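Local atomic coordinates of sporozoite surface protein 2 (Plasmodium vivax, PDB entry 4HQO), a protein that serves as a sporozoite surface receptor for gliding motility, its adhesive part pairing a metal-binding von Willebrand factor A domain with a thrombospondin repeat. Residues E17-L21 against D56-L60; G27-Y33 against Y97-T103; T102-T106 against P137-A143; R156-I160 against N171-A175. The protein carries 4 engineered substitutions. All coordinates share one frame; numbering follows the deposited sequence.

Contact 1. Residues E17-L21 against D56-L60; sequences EQVDL and DTINL. Engineered in segment 17-21: Q18 (natural residue Ser).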
loop_
_atom_site.group_PDB
_atom_site.type_symbol
_atom_site.label_atom_id
_atom_site.label_comp_id
_atom_site.label_asym_id
_atom_site.label_seq_id
_atom_site.Cartn_x
_atom_site.Cartn_y
_atom_site.Cartn_z
ATOM N N GLU A 17 6.975 -5.138 3.167
ATOM C CA GLU A 17 6.119 -6.289 2.912
ATOM C C GLU A 17 4.659 -5.894 2.666
ATOM O O GLU A 17 3.910 -6.628 2.023
ATOM C CB GLU A 17 6.228 -7.317 4.048
ATOM C CG GLU A 17 5.483 -6.948 5.323
ATOM C CD GLU A 17 6.223 -5.928 6.179
ATOM O OE1 GLU A 17 7.331 -5.502 5.795
ATOM O OE2 GLU A 17 5.689 -5.548 7.244
ATOM N N GLN A 18 4.259 -4.733 3.172
ATOM C CA GLN A 18 2.901 -4.250 2.965
ATOM C C GLN A 18 2.756 -3.654 1.569
ATOM O O GLN A 18 3.526 -2.773 1.181
ATOM C CB GLN A 18 2.528 -3.216 4.028
ATOM C CG GLN A 18 2.617 -3.741 5.445
ATOM C CD GLN A 18 2.013 -2.794 6.464
ATOM O OE1 GLN A 18 1.552 -1.708 6.121
ATOM N NE2 GLN A 18 2.017 -3.201 7.725
ATOM N N VAL A 19 1.783 -4.165 0.817
ATOM C CA VAL A 19 1.452 -3.653 -0.512
ATOM C C VAL A 19 -0.061 -3.505 -0.612
ATOM O O VAL A 19 -0.791 -4.464 -0.371
ATOM C CB VAL A 19 1.919 -4.604 -1.643
ATOM C CG1 VAL A 19 1.549 -4.032 -3.021
ATOM C CG2 VAL A 19 3.421 -4.857 -1.557
ATOM N N ASP A 20 -0.531 -2.299 -0.925
ATOM C CA ASP A 20 -1.945 -2.090 -1.231
ATOM C C ASP A 20 -2.066 -2.094 -2.746
ATOM O O ASP A 20 -1.551 -1.196 -3.410
ATOM C CB ASP A 20 -2.444 -0.757 -0.692
ATOM C CG ASP A 20 -2.582 -0.748 0.807
ATOM O OD1 ASP A 20 -2.810 -1.827 1.401
ATOM O OD2 ASP A 20 -2.477 0.352 1.389
ATOM N N LEU A 21 -2.716 -3.120 -3.286
ATOM C CA LEU A 21 -2.742 -3.335 -4.728
ATOM C C LEU A 21 -4.150 -3.098 -5.260
ATOM O O LEU A 21 -5.080 -3.820 -4.923
ATOM C CB LEU A 21 -2.275 -4.754 -5.046
ATOM C CG LEU A 21 -1.817 -5.097 -6.470
ATOM C CD1 LEU A 21 -0.996 -6.384 -6.439
ATOM C CD2 LEU A 21 -2.988 -5.273 -7.400
ATOM N N ASP A 56 -0.948 -9.125 6.717
ATOM C CA ASP A 56 0.226 -8.275 6.948
ATOM C C ASP A 56 1.035 -7.923 5.701
ATOM O O ASP A 56 1.998 -7.158 5.783
ATOM C CB ASP A 56 1.169 -8.928 7.967
ATOM C CG ASP A 56 0.517 -9.126 9.321
ATOM O OD1 ASP A 56 -0.397 -8.336 9.660
ATOM O OD2 ASP A 56 0.921 -10.072 10.039
ATOM N N THR A 57 0.686 -8.496 4.555
ATOM C CA THR A 57 1.485 -8.236 3.360
ATOM C C THR A 57 0.653 -7.616 2.228
ATOM O O THR A 57 0.229 -6.457 2.332
ATOM C CB THR A 57 2.316 -9.480 2.902
ATOM O OG1 THR A 57 1.452 -10.532 2.457
ATOM C CG2 THR A 57 3.186 -10.001 4.051
ATOM N N ILE A 58 0.410 -8.361 1.157
ATOM C CA ILE A 58 -0.372 -7.801 0.048
ATOM C C ILE A 58 -1.873 -7.805 0.347
ATOM O O ILE A 58 -2.435 -8.834 0.707
ATOM C CB ILE A 58 -0.080 -8.528 -1.282
ATOM C CG1 ILE A 58 1.437 -8.611 -1.504
ATOM C CG2 ILE A 58 -0.758 -7.806 -2.445
ATOM C CD1 ILE A 58 1.852 -9.282 -2.800
ATOM N N ASN A 59 -2.506 -6.639 0.223
ATOM C CA ASN A 59 -3.961 -6.522 0.331
ATOM C C ASN A 59 -4.524 -6.068 -1.010
ATOM O O ASN A 59 -4.072 -5.074 -1.591
ATOM C CB ASN A 59 -4.379 -5.514 1.404
ATOM C CG ASN A 59 -3.961 -5.919 2.815
ATOM O OD1 ASN A 59 -3.261 -6.921 3.031
ATOM N ND2 ASN A 59 -4.383 -5.119 3.788
ATOM N N LEU A 60 -5.514 -6.793 -1.500
ATOM C CA LEU A 60 -6.067 -6.527 -2.815
ATOM C C LEU A 60 -7.298 -5.621 -2.728
ATOM O O LEU A 60 -8.140 -5.785 -1.849
ATOM C CB LEU A 60 -6.422 -7.858 -3.495
ATOM C CG LEU A 60 -7.065 -7.816 -4.882
ATOM C CD1 LEU A 60 -6.086 -7.253 -5.900
ATOM C CD2 LEU A 60 -7.553 -9.220 -5.299
HETATM O O HOH W 1 2.959 -5.991 8.112
#
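V19 and I58 stand side by side on one face of a parallel strand pair, and the side chains then alternate through L21 and L60. CB of V19 meets CG1 of I58 at 4.0 Å. One step on, D20 and N59 emerge together on the opposite face, lying alongside and pointing the same way. L21 and L60 then return to the V19 face, where their side chains cross obliquely and CD2 of L21 comes within 4.0 Å of CD1 of L60. The carboxylate of D20 finds its partners beyond the pair, in a salt bridge with R122 and a hydrogen bond to Q127.

Three backbone bonds hold this register: V19 N donates to T57 O at 3.2 Å, N59 N to V19 O at 2.8 Å, and L21 N to N59 O at 2.9 Å. Ahead of the strands, E17 and T57 cross at about a right angle. CG of E17 lies 3.5 Å from D56 O and 4.0 Å from CG2 of T57, and a single water joins OE2 of E17 to NE2 of the engineered Q18 and to D56 O. Such parallel pairing of strands 19-26 and 58-65, with helix 33-49 between them in sequence, is the beta-alpha-beta crossover of the Rossmann-like von Willebrand factor A fold.

Contact 2. Residues G27-Y33 against Y97-T103; sequences GSGSIGY and YTPYGTT. With MG (magnesium ion), chain E.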
loop_
_atom_site.group_PDB
_atom_site.type_symbol
_atom_site.label_atom_id
_atom_site.label_comp_id
_atom_site.label_asym_id
_atom_site.label_seq_id
_atom_site.Cartn_x
_atom_site.Cartn_y
_atom_site.Cartn_z
ATOM N N GLY A 27 -14.278 -3.374 -17.919
ATOM C CA GLY A 27 -15.341 -4.289 -18.328
ATOM C C GLY A 27 -16.281 -3.698 -19.374
ATOM O O GLY A 27 -17.445 -4.103 -19.491
ATOM N N SER A 28 -15.777 -2.724 -20.133
ATOM C CA SER A 28 -16.577 -2.000 -21.116
ATOM C C SER A 28 -16.878 -2.830 -22.369
ATOM O O SER A 28 -16.272 -3.874 -22.609
ATOM C CB SER A 28 -15.859 -0.715 -21.532
ATOM O OG SER A 28 -14.729 -0.993 -22.348
ATOM N N GLY A 29 -17.800 -2.333 -23.183
ATOM C CA GLY A 29 -18.191 -3.003 -24.408
ATOM C C GLY A 29 -17.065 -3.236 -25.395
ATOM O O GLY A 29 -17.048 -4.259 -26.068
ATOM N N SER A 30 -16.125 -2.299 -25.499
ATOM C CA SER A 30 -15.014 -2.468 -26.437
ATOM C C SER A 30 -14.090 -3.644 -26.081
ATOM O O SER A 30 -13.405 -4.190 -26.944
ATOM C CB SER A 30 -14.209 -1.179 -26.597
ATOM O OG SER A 30 -13.659 -0.767 -25.360
ATOM N N ILE A 31 -14.075 -4.045 -24.821
ATOM C CA ILE A 31 -13.294 -5.219 -24.445
ATOM C C ILE A 31 -13.817 -6.450 -25.195
ATOM O O ILE A 31 -13.061 -7.158 -25.862
ATOM C CB ILE A 31 -13.328 -5.444 -22.932
ATOM C CG1 ILE A 31 -12.724 -4.231 -22.228
ATOM C CG2 ILE A 31 -12.579 -6.719 -22.562
ATOM C CD1 ILE A 31 -11.324 -3.890 -22.711
ATOM N N GLY A 32 -15.120 -6.679 -25.118
ATOM C CA GLY A 32 -15.724 -7.763 -25.867
ATOM C C GLY A 32 -15.838 -9.044 -25.058
ATOM O O GLY A 32 -14.938 -9.401 -24.301
ATOM N N TYR A 33 -16.964 -9.728 -25.218
ATOM C CA TYR A 33 -17.192 -10.991 -24.545
ATOM C C TYR A 33 -16.144 -12.064 -24.874
ATOM O O TYR A 33 -15.601 -12.676 -23.959
ATOM C CB TYR A 33 -18.608 -11.517 -24.821
ATOM C CG TYR A 33 -18.874 -12.853 -24.160
ATOM C CD1 TYR A 33 -19.113 -12.930 -22.798
ATOM C CD2 TYR A 33 -18.868 -14.034 -24.897
ATOM C CE1 TYR A 33 -19.353 -14.135 -22.180
ATOM C CE2 TYR A 33 -19.107 -15.259 -24.287
ATOM C CZ TYR A 33 -19.344 -15.297 -22.927
ATOM O OH TYR A 33 -19.581 -16.485 -22.293
ATOM N N TYR A 97 -20.778 -11.947 -15.614
ATOM C CA TYR A 97 -20.588 -10.612 -16.172
ATOM C C TYR A 97 -20.229 -10.664 -17.653
ATOM O O TYR A 97 -19.277 -11.345 -18.036
ATOM C CB TYR A 97 -19.527 -9.819 -15.402
ATOM C CG TYR A 97 -19.370 -8.426 -15.959
ATOM C CD1 TYR A 97 -20.321 -7.451 -15.701
ATOM C CD2 TYR A 97 -18.296 -8.097 -16.783
ATOM C CE1 TYR A 97 -20.205 -6.177 -16.240
ATOM C CE2 TYR A 97 -18.180 -6.833 -17.338
ATOM C CZ TYR A 97 -19.128 -5.875 -17.052
ATOM O OH TYR A 97 -18.999 -4.611 -17.591
ATOM N N THR A 98 -21.001 -9.961 -18.480
ATOM C CA THR A 98 -20.648 -9.779 -19.896
ATOM C C THR A 98 -20.347 -8.309 -20.134
ATOM O O THR A 98 -21.132 -7.438 -19.741
ATOM C CB THR A 98 -21.744 -10.280 -20.899
ATOM O OG1 THR A 98 -22.949 -9.544 -20.718
ATOM C CG2 THR A 98 -22.047 -11.742 -20.691
ATOM N N PRO A 99 -19.185 -8.022 -20.746
ATOM C CA PRO A 99 -18.761 -6.632 -20.942
ATOM C C PRO A 99 -19.787 -5.851 -21.752
ATOM O O PRO A 99 -20.342 -6.375 -22.711
ATOM C CB PRO A 99 -17.449 -6.774 -21.721
ATOM C CG PRO A 99 -16.915 -8.117 -21.306
ATOM C CD PRO A 99 -18.142 -8.985 -21.147
ATOM N N TYR A 100 -20.049 -4.614 -21.346
ATOM C CA TYR A 100 -20.954 -3.746 -22.080
ATOM C C TYR A 100 -20.648 -2.303 -21.696
ATOM O O TYR A 100 -20.043 -2.039 -20.655
ATOM C CB TYR A 100 -22.419 -4.060 -21.730
ATOM C CG TYR A 100 -22.816 -3.533 -20.358
ATOM C CD1 TYR A 100 -22.552 -4.273 -19.200
ATOM C CD2 TYR A 100 -23.442 -2.286 -20.218
ATOM C CE1 TYR A 100 -22.905 -3.789 -17.932
ATOM C CE2 TYR A 100 -23.788 -1.789 -18.966
ATOM C CZ TYR A 100 -23.519 -2.548 -17.826
ATOM O OH TYR A 100 -23.871 -2.067 -16.583
ATOM N N GLY A 101 -21.077 -1.370 -22.534
ATOM C CA GLY A 101 -21.089 0.024 -22.155
ATOM C C GLY A 101 -19.816 0.784 -22.430
ATOM O O GLY A 101 -18.904 0.308 -23.107
ATOM N N THR A 102 -19.767 1.996 -21.901
ATOM C CA THR A 102 -18.632 2.876 -22.100
ATOM C C THR A 102 -17.548 2.568 -21.049
ATOM O O THR A 102 -17.580 1.508 -20.428
ATOM C CB THR A 102 -19.089 4.345 -22.094
ATOM O OG1 THR A 102 -19.872 4.587 -20.921
ATOM C CG2 THR A 102 -19.978 4.635 -23.344
ATOM N N THR A 103 -16.590 3.472 -20.863
ATOM C CA THR A 103 -15.362 3.154 -20.129
ATOM C C THR A 103 -15.006 4.212 -19.079
ATOM O O THR A 103 -14.251 5.143 -19.359
ATOM C CB THR A 103 -14.186 3.003 -21.110
ATOM O OG1 THR A 103 -14.607 2.228 -22.241
ATOM C CG2 THR A 103 -12.992 2.329 -20.434
HETATM MG MG MG E . -14.355 0.720 -23.823
HETATM O O HOH W 2 -16.350 0.583 -24.697
HETATM O O HOH W 3 -12.386 0.596 -22.940
HETATM O O HOH W 4 -14.288 2.426 -25.092
#
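P99 lays its ring over the backbone of the 27-33 loop, with CB 3.3 Å from S28 O and CG facing G32 O. Its CD lies at the edge of the Y33 ring, near the ring plane, and CG2 of T98 approaches CD1 of the same tyrosine.

Beside the proline, G27 O is gripped twice. The hydroxyl of Y97 donates to it at 2.5 Å, tilted 33° from the carbonyl plane, while Y100 N reaches it within that plane at a longer 3.2 Å. The trans first torsion of Y97 (chi1 -178°) extends its ring toward G27, whose oxygen meets the ring edge. G29 N in turn donates to G101 O.

These bonds bring the two loops together at the magnesium ion. S28 OG at 2.3 Å, S30 OG at 2.2 Å and T103 OG1 at 2.2 Å bind the metal directly, and three waters complete six ligands. One of these waters also accepts from S30 N and donates to G101 O, tying the coordination shell to both backbones. In a second shell, D26 is hydrogen-bonded to S28 OG and D134 to S30 OG. Serines in the DGSGS sequence together with the threonine of another loop form the metal ion-dependent adhesion site (MIDAS) of von Willebrand factor A domains. The 27-33 loop leads from strand 19-26 into helix 33-49, whose W36 packs against P99 and meets Y97 edge-to-face, while the 97-103 loop runs from helix 83-96 toward helix 105-117.

Contact 3. Residues T102-T106 against P137-A143; sequences TTSMT and PNSKYRA. Engineered in segment 102-106: S104 (natural residue Asn). With MG (magnesium ion), chain E.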
loop_
_atom_site.group_PDB
_atom_site.type_symbol
_atom_site.label_atom_id
_atom_site.label_comp_id
_atom_site.label_asym_id
_atom_site.label_seq_id
_atom_site.Cartn_x
_atom_site.Cartn_y
_atom_site.Cartn_z
ATOM N N THR A 102 -19.767 1.996 -21.901
ATOM C CA THR A 102 -18.632 2.876 -22.100
ATOM C C THR A 102 -17.548 2.568 -21.049
ATOM O O THR A 102 -17.580 1.508 -20.428
ATOM C CB THR A 102 -19.089 4.345 -22.094
ATOM O OG1 THR A 102 -19.872 4.587 -20.921
ATOM C CG2 THR A 102 -19.978 4.635 -23.344
ATOM N N THR A 103 -16.590 3.472 -20.863
ATOM C CA THR A 103 -15.362 3.154 -20.129
ATOM C C THR A 103 -15.006 4.212 -19.079
ATOM O O THR A 103 -14.251 5.143 -19.359
ATOM C CB THR A 103 -14.186 3.003 -21.110
ATOM O OG1 THR A 103 -14.607 2.228 -22.241
ATOM C CG2 THR A 103 -12.992 2.329 -20.434
ATOM N N SER A 104 -15.558 4.063 -17.878
ATOM C CA SER A 104 -15.337 5.013 -16.792
ATOM C C SER A 104 -13.945 4.881 -16.153
ATOM O O SER A 104 -13.814 4.583 -14.959
ATOM C CB SER A 104 -16.411 4.827 -15.726
ATOM O OG SER A 104 -17.681 5.192 -16.226
ATOM N N MET A 105 -12.904 5.115 -16.940
ATOM C CA MET A 105 -11.548 4.847 -16.460
ATOM C C MET A 105 -11.095 5.882 -15.422
ATOM O O MET A 105 -10.443 5.543 -14.440
ATOM C CB MET A 105 -10.567 4.795 -17.634
ATOM C CG MET A 105 -9.137 4.515 -17.230
ATOM S SD MET A 105 -7.995 4.636 -18.614
ATOM C CE MET A 105 -8.644 3.347 -19.677
ATOM N N THR A 106 -11.449 7.140 -15.650
ATOM C CA THR A 106 -11.100 8.222 -14.731
ATOM C C THR A 106 -11.759 7.977 -13.372
ATOM O O THR A 106 -11.128 8.139 -12.337
ATOM C CB THR A 106 -11.545 9.585 -15.291
ATOM O OG1 THR A 106 -10.810 9.869 -16.488
ATOM C CG2 THR A 106 -11.342 10.720 -14.255
ATOM N N PRO A 137 -10.543 5.288 -22.954
ATOM C CA PRO A 137 -11.398 5.816 -21.884
ATOM C C PRO A 137 -12.461 6.776 -22.419
ATOM O O PRO A 137 -12.389 7.212 -23.575
ATOM C CB PRO A 137 -10.404 6.572 -20.987
ATOM C CG PRO A 137 -9.337 7.030 -21.944
ATOM C CD PRO A 137 -9.197 5.888 -22.937
ATOM N N ASN A 138 -13.440 7.095 -21.577
ATOM C CA ASN A 138 -14.460 8.074 -21.928
ATOM C C ASN A 138 -13.875 9.463 -22.146
ATOM O O ASN A 138 -14.428 10.248 -22.912
ATOM C CB ASN A 138 -15.558 8.131 -20.866
ATOM C CG ASN A 138 -16.463 6.906 -20.892
ATOM O OD1 ASN A 138 -16.422 6.107 -21.826
ATOM N ND2 ASN A 138 -17.295 6.767 -19.869
ATOM N N SER A 139 -12.775 9.768 -21.458
ATOM C CA SER A 139 -12.070 11.039 -21.628
ATOM C C SER A 139 -10.566 10.825 -21.530
ATOM O O SER A 139 -10.065 10.478 -20.468
ATOM C CB SER A 139 -12.488 12.042 -20.559
ATOM O OG SER A 139 -11.789 13.259 -20.732
ATOM N N LYS A 140 -9.860 11.011 -22.638
ATOM C CA LYS A 140 -8.418 10.782 -22.667
ATOM C C LYS A 140 -7.686 11.642 -21.656
ATOM O O LYS A 140 -6.906 11.131 -20.856
ATOM C CB LYS A 140 -7.835 11.027 -24.063
ATOM C CG LYS A 140 -8.012 9.847 -25.013
ATOM C CD LYS A 140 -7.139 9.990 -26.251
ATOM C CE LYS A 140 -7.351 8.816 -27.200
ATOM N NZ LYS A 140 -6.468 8.882 -28.403
ATOM N N TYR A 141 -7.928 12.947 -21.688
ATOM C CA TYR A 141 -7.164 13.829 -20.818
ATOM C C TYR A 141 -7.496 13.580 -19.357
ATOM O O TYR A 141 -6.601 13.542 -18.532
ATOM C CB TYR A 141 -7.347 15.306 -21.158
ATOM C CG TYR A 141 -6.490 16.178 -20.267
ATOM C CD1 TYR A 141 -5.121 16.296 -20.487
ATOM C CD2 TYR A 141 -7.035 16.840 -19.176
ATOM C CE1 TYR A 141 -4.328 17.077 -19.661
ATOM C CE2 TYR A 141 -6.248 17.619 -18.340
ATOM C CZ TYR A 141 -4.897 17.743 -18.593
ATOM O OH TYR A 141 -4.116 18.531 -17.772
ATOM N N ARG A 142 -8.775 13.395 -19.045
ATOM C CA ARG A 142 -9.187 13.195 -17.659
ATOM C C ARG A 142 -8.537 11.964 -17.040
ATOM O O ARG A 142 -8.171 11.985 -15.866
ATOM C CB ARG A 142 -10.713 13.141 -17.518
ATOM C CG ARG A 142 -11.395 14.486 -17.790
ATOM C CD ARG A 142 -12.808 14.536 -17.227
ATOM N NE ARG A 142 -12.825 14.321 -15.783
ATOM C CZ ARG A 142 -13.831 14.657 -14.984
ATOM N NH1 ARG A 142 -14.918 15.231 -15.480
ATOM N NH2 ARG A 142 -13.747 14.417 -13.682
ATOM N N ALA A 143 -8.382 10.906 -17.834
ATOM C CA ALA A 143 -7.727 9.692 -17.359
ATOM C C ALA A 143 -6.223 9.904 -17.164
ATOM O O ALA A 143 -5.653 9.451 -16.171
ATOM C CB ALA A 143 -8.001 8.501 -18.306
HETATM MG MG MG E . -14.355 0.720 -23.823
HETATM O O HOH W 5 -19.815 5.922 -18.369
HETATM O O HOH W 6 -15.744 4.527 -23.923
HETATM O O HOH W 3 -12.386 0.596 -22.940
HETATM O O HOH W 4 -14.288 2.426 -25.092
HETATM O O HOH W 2 -16.350 0.583 -24.697
#
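N138 and T106, with 79 Å² buried apiece, carry the two ends of this contact, and P137 fills the middle. At the loop end, N138 and T103 bond reciprocally: T103 N donates to OD1 of N138 at 2.8 Å, from above the amide plane, and N138 N returns a bond of 3.1 Å to T103 O. That carbonyl also accepts from M105 N, on the opposite face of its plane. OD1 of N138 takes a further bond from a water, 2.7 Å away, that also bonds to T103 OG1, which is consistent with N138 positioning this magnesium ligand.

P137 meets M105 obliquely. The extended chain of M105 brings SD to CB of P137, and the turn at chi3 (-61°) brings CE back to the same atom; SD also lies 3.9 Å from CB of A143.

T106 crosses R142 at about a right angle, its OG1 resting on the R142-A143 peptide, 3.1 Å from R142 C and 3.4 Å from R142 CB. The contact thereby sets the start of helix 105-117 against the start of helix 140-152, with F170 of helix 168-175 packing on M105, P137 and A143, and M105 also touching L131 and T133 of strand 126-133.

Contact 4. Residues R156-I160 against N171-A175; sequences RLAVI and NRLIA. Engineered in segment 156-160: R156 (natural residue Ser).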
loop_
_atom_site.group_PDB
_atom_site.type_symbol
_atom_site.label_atom_id
_atom_site.label_comp_id
_atom_site.label_asym_id
_atom_site.label_seq_id
_atom_site.Cartn_x
_atom_site.Cartn_y
_atom_site.Cartn_z
ATOM N N ARG A 156 2.593 3.693 -7.626
ATOM C CA ARG A 156 3.145 3.035 -8.812
ATOM C C ARG A 156 2.004 2.584 -9.709
ATOM O O ARG A 156 0.970 2.150 -9.212
ATOM C CB ARG A 156 4.009 1.829 -8.425
ATOM C CG ARG A 156 5.269 2.187 -7.643
ATOM C CD ARG A 156 5.049 2.083 -6.139
ATOM N NE ARG A 156 6.250 2.427 -5.376
ATOM C CZ ARG A 156 7.251 1.586 -5.129
ATOM N NH1 ARG A 156 7.209 0.339 -5.590
ATOM N NH2 ARG A 156 8.299 1.992 -4.424
ATOM N N LEU A 157 2.184 2.693 -11.022
ATOM C CA LEU A 157 1.141 2.308 -11.974
ATOM C C LEU A 157 1.666 1.356 -13.034
ATOM O O LEU A 157 2.611 1.670 -13.761
ATOM C CB LEU A 157 0.525 3.536 -12.664
ATOM C CG LEU A 157 -0.442 3.217 -13.819
ATOM C CD1 LEU A 157 -1.733 2.583 -13.310
ATOM C CD2 LEU A 157 -0.761 4.455 -14.677
ATOM N N ALA A 158 1.046 0.186 -13.120
ATOM C CA ALA A 158 1.382 -0.753 -14.171
ATOM C C ALA A 158 0.148 -0.916 -15.038
ATOM O O ALA A 158 -0.977 -1.005 -14.527
ATOM C CB ALA A 158 1.819 -2.095 -13.582
ATOM N N VAL A 159 0.349 -0.928 -16.351
ATOM C CA VAL A 159 -0.769 -1.094 -17.272
ATOM C C VAL A 159 -0.686 -2.446 -17.971
ATOM O O VAL A 159 0.375 -2.826 -18.475
ATOM C CB VAL A 159 -0.836 0.048 -18.324
ATOM C CG1 VAL A 159 -2.087 -0.099 -19.197
ATOM C CG2 VAL A 159 -0.829 1.411 -17.631
ATOM N N ILE A 160 -1.801 -3.176 -17.979
ATOM C CA ILE A 160 -1.893 -4.447 -18.704
ATOM C C ILE A 160 -2.902 -4.301 -19.836
ATOM O O ILE A 160 -4.064 -3.967 -19.606
ATOM C CB ILE A 160 -2.348 -5.600 -17.792
ATOM C CG1 ILE A 160 -1.454 -5.689 -16.556
ATOM C CG2 ILE A 160 -2.324 -6.936 -18.557
ATOM C CD1 ILE A 160 -0.022 -5.929 -16.878
ATOM N N ASN A 171 -2.204 3.456 -23.964
ATOM C CA ASN A 171 -1.758 2.639 -22.837
ATOM C C ASN A 171 -0.329 2.970 -22.431
ATOM O O ASN A 171 -0.033 3.072 -21.244
ATOM C CB ASN A 171 -1.880 1.143 -23.142
ATOM C CG ASN A 171 -3.290 0.610 -22.923
ATOM O OD1 ASN A 171 -4.132 1.276 -22.329
ATOM N ND2 ASN A 171 -3.539 -0.613 -23.381
ATOM N N ARG A 172 0.544 3.144 -23.420
ATOM C CA ARG A 172 1.934 3.483 -23.161
ATOM C C ARG A 172 2.029 4.887 -22.579
ATOM O O ARG A 172 2.853 5.157 -21.703
ATOM C CB ARG A 172 2.769 3.400 -24.445
ATOM C CG ARG A 172 3.053 1.983 -24.935
ATOM C CD ARG A 172 3.933 1.986 -26.181
ATOM N NE ARG A 172 5.326 1.673 -25.865
ATOM C CZ ARG A 172 6.310 2.566 -25.821
ATOM N NH1 ARG A 172 6.070 3.844 -26.085
ATOM N NH2 ARG A 172 7.541 2.177 -25.520
ATOM N N LEU A 173 1.178 5.780 -23.068
ATOM C CA LEU A 173 1.191 7.157 -22.604
ATOM C C LEU A 173 0.791 7.218 -21.132
ATOM O O LEU A 173 1.495 7.794 -20.318
ATOM C CB LEU A 173 0.272 8.030 -23.464
ATOM C CG LEU A 173 0.306 9.527 -23.176
ATOM C CD1 LEU A 173 1.712 10.074 -23.359
ATOM C CD2 LEU A 173 -0.677 10.247 -24.091
ATOM N N ILE A 174 -0.320 6.592 -20.779
ATOM C CA ILE A 174 -0.765 6.634 -19.393
ATOM C C ILE A 174 0.195 5.866 -18.470
ATOM O O ILE A 174 0.314 6.181 -17.290
ATOM C CB ILE A 174 -2.233 6.162 -19.231
ATOM C CG1 ILE A 174 -2.796 6.625 -17.884
ATOM C CG2 ILE A 174 -2.365 4.623 -19.388
ATOM C CD1 ILE A 174 -4.302 6.457 -17.755
ATOM N N ALA A 175 0.904 4.884 -19.017
ATOM C CA ALA A 175 1.868 4.112 -18.225
ATOM C C ALA A 175 3.167 4.890 -18.007
ATOM O O ALA A 175 3.945 4.586 -17.104
ATOM C CB ALA A 175 2.162 2.781 -18.891
HETATM O O HOH W 7 3.442 4.182 -14.648
#
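V159 provides most of the apolar contact, wedging its two methyl groups among three residues of the helix. CG2 lies 3.5 Å from CB of A175 and 4.0 Å from CG2 of I174. The other methyl, CG1, stands anti to the backbone N (chi1 -175°), which carries it toward N171, where it rests 4.0 Å from the amide carbon CG as the two side chains pass at a slant. L157, two residues earlier and on the same side of the strand, makes its closest approach with CD2, packed 3.3 Å from I174 O, a carbonyl whose hydrogen bond is supplied by K151. The side-chain pair is looser, CD2 of L157 lying 4.4 Å from CG1 of I174. A158 and I160 point away from the helix and pack on helix 192-203 instead.

This two-sided burial is what an inner strand of an open alpha/beta sheet experiences. In the von Willebrand factor A domain, strand 156-161 lies in the sheet between strands 126-133 and 187-188, and helix 168-175 runs back nearly antiparallel to it, at 169°, as the helical limb of a beta-alpha-beta unit.

Polar links are few. A water bridges the backbones, donating to L157 O at 2.8 Å and also to A175 O, near the C-terminal end of the helix. The amide of N171, although its carbon rests against V159, directs ND2 to the hydroxyl of Y187 and, weakly, to T133 O.

In the fold
From the N terminus, contact 1 closes the first loop, returning the chain through helix 33-49 to set strand 58-65 beside strand 19-26. Contact 2 opens inside that loop and ends beyond it, so the two cross; it draws the loop after strand 19-26 against the one leading to helix 105-117. Contact 3 begins on T102 and T103, where contact 2 ends, and links the loop carrying the magnesium ligand T103 to the start of helix 140-152. Contact 4 follows in series as a short local closure, joining strand 156-161 to helix 168-175. Its I174 touches M105 and A143 of contact 3, while contacts 1 and 4 reach the same central sheet.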